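Local coordinates for prophage Pfl 6 Cro (Pseudomonas fluorescens, PDB 2PIJ), which probably binds operator DNA as a dimeric helix-turn-helix repressor of the prophage, at residues T15-A20 / V25-I30. Numbering follows the deposited sequence.
Sequences TQSALA and VNQSAI
Ala20 sets its methyl against the residues that lead into helix 27-35: CB lies 3.5 Å from Val25 O and 3.8 Å from Gln27 CG, while Ile30 CG1 approaches the same methyl from another side. The carbonyl oxygen of this residue accepts a backbone bond across the turn: Ala20 O to Val25 N is 2.9 Å, with an N-H...O angle of 149°. Ile30 works further in. Its CD1 runs over Ala20 CA and meets Leu19 CD2 at 4.3 Å, and Leu19 goes on to pack against Leu6 and Tyr9 of helix 6-12. The CG2 branch of Ile30, anti to its backbone N, heads in a different direction from CD1, toward the amide end of Gln16, and the two side chains run antiparallel alongside each other; OE1 of Gln16 stands 3.9 Å from that CG2 and also makes a weak hydrogen bond with Ser31 OG. Helices 16-23 and 27-35, with the short turn joining them, form the helix-turn-helix of this Cro protein, the second being the one that by family analogy would read DNA. On the outer side Gln27 reaches back along an extended chain beyond CG and lays its amide over the first turn of helix 16-23, CD 3.8 Å from Ser17 CA; its NE2 and Ser17 N, both donors, form no bond. Both helices begin with a cap: Thr15 OG1 accepts from Ala18 N at 3.0 Å, while Asn26 OD1 takes both Ser28 N and Ser28 OG from one face of its amide, the hydroxyl well above the plane. At the turn, Val25 also packs on Pro59 of the second subunit.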
loop_
_atom_site.group_PDB
_atom_site.type_symbol
_atom_site.label_atom_id
_atom_site.label_comp_id
_atom_site.label_asym_id
_atom_site.label_seq_id
_atom_site.Cartn_x
_atom_site.Cartn_y
_atom_site.Cartn_z
ATOM N N THR B 15 3.542 -9.044 -19.655
ATOM C CA THR B 15 4.748 -8.318 -20.054
ATOM C C THR B 15 4.617 -6.925 -19.555
ATOM O O THR B 15 3.530 -6.493 -19.149
ATOM C CB THR B 15 4.932 -8.267 -21.587
ATOM O OG1 THR B 15 3.759 -7.674 -22.173
ATOM C CG2 THR B 15 5.189 -9.661 -22.168
ATOM N N GLN B 16 5.736 -6.218 -19.596
ATOM C CA GLN B 16 5.723 -4.838 -19.170
ATOM C C GLN B 16 4.801 -4.027 -20.066
ATOM O O GLN B 16 4.022 -3.195 -19.580
ATOM C CB GLN B 16 7.103 -4.267 -19.238
ATOM C CG GLN B 16 7.968 -4.988 -18.315
ATOM C CD GLN B 16 9.289 -4.394 -18.252
ATOM O OE1 GLN B 16 9.403 -3.197 -18.017
ATOM N NE2 GLN B 16 10.346 -5.227 -18.462
ATOM N N SER B 17 4.897 -4.300 -21.361
ATOM C CA SER B 17 4.123 -3.657 -22.394
ATOM C C SER B 17 2.630 -3.816 -22.075
ATOM O O SER B 17 1.849 -2.821 -22.081
ATOM C CB SER B 17 4.452 -4.325 -23.759
ATOM O OG SER B 17 3.667 -3.714 -24.703
ATOM N N ALA B 18 2.222 -5.069 -21.849
ATOM C CA ALA B 18 0.817 -5.366 -21.533
ATOM C C ALA B 18 0.320 -4.743 -20.205
ATOM O O ALA B 18 -0.800 -4.193 -20.096
ATOM C CB ALA B 18 0.630 -6.839 -21.493
ATOM N N LEU B 19 1.096 -4.916 -19.151
ATOM C CA LEU B 19 0.762 -4.278 -17.886
ATOM C C LEU B 19 0.601 -2.723 -18.023
ATOM O O LEU B 19 -0.350 -2.121 -17.483
ATOM C CB LEU B 19 1.817 -4.633 -16.855
ATOM C CG LEU B 19 1.512 -4.106 -15.441
ATOM C CD1 LEU B 19 0.167 -4.653 -14.886
ATOM C CD2 LEU B 19 2.623 -4.485 -14.581
ATOM N N ALA B 20 1.527 -2.072 -18.733
ATOM C CA ALA B 20 1.508 -0.615 -18.903
ATOM C C ALA B 20 0.207 -0.191 -19.557
ATOM O O ALA B 20 -0.443 0.773 -19.127
ATOM C CB ALA B 20 2.687 -0.166 -19.752
ATOM N N VAL B 25 -0.556 3.428 -17.896
ATOM C CA VAL B 25 0.687 4.153 -17.607
ATOM C C VAL B 25 1.788 4.082 -18.695
ATOM O O VAL B 25 1.776 3.213 -19.607
ATOM C CB VAL B 25 1.347 3.773 -16.257
ATOM C CG1 VAL B 25 0.349 3.875 -15.114
ATOM C CG2 VAL B 25 1.996 2.393 -16.299
ATOM N N ASN B 26 2.751 4.990 -18.549
ATOM C CA ASN B 26 3.949 5.053 -19.379
ATOM C C ASN B 26 4.731 3.807 -19.092
ATOM O O ASN B 26 5.042 3.517 -17.945
ATOM C CB ASN B 26 4.818 6.252 -19.026
ATOM C CG ASN B 26 5.945 6.509 -20.048
ATOM O OD1 ASN B 26 6.625 5.586 -20.506
ATOM N ND2 ASN B 26 6.121 7.792 -20.418
ATOM N N GLN B 27 5.021 3.056 -20.140
ATOM C CA GLN B 27 5.862 1.897 -20.014
ATOM C C GLN B 27 7.114 2.074 -19.183
ATOM O O GLN B 27 7.530 1.141 -18.468
ATOM C CB GLN B 27 6.209 1.311 -21.376
ATOM C CG GLN B 27 6.117 -0.151 -21.303
ATOM C CD GLN B 27 6.684 -0.889 -22.479
ATOM O OE1 GLN B 27 6.417 -0.542 -23.638
ATOM N NE2 GLN B 27 7.446 -1.960 -22.189
ATOM N N SER B 28 7.754 3.244 -19.327
ATOM C CA SER B 28 9.014 3.526 -18.617
ATOM C C SER B 28 8.785 3.754 -17.110
ATOM O O SER B 28 9.729 3.657 -16.336
ATOM C CB SER B 28 9.758 4.696 -19.237
ATOM O OG SER B 28 9.044 5.898 -19.176
ATOM N N ALA B 29 7.552 4.036 -16.694
ATOM C CA ALA B 29 7.242 4.028 -15.239
ATOM C C ALA B 29 7.410 2.609 -14.660
ATOM O O ALA B 29 7.932 2.423 -13.558
ATOM C CB ALA B 29 5.824 4.542 -14.968
ATOM N N ILE B 30 6.995 1.598 -15.420
ATOM C CA ILE B 30 7.159 0.165 -15.035
ATOM C C ILE B 30 8.602 -0.216 -14.895
ATOM O O ILE B 30 8.982 -0.820 -13.881
ATOM C CB ILE B 30 6.587 -0.798 -16.088
ATOM C CG1 ILE B 30 5.234 -0.265 -16.596
ATOM C CG2 ILE B 30 6.523 -2.271 -15.543
ATOM C CD1 ILE B 30 4.149 -0.611 -15.736
#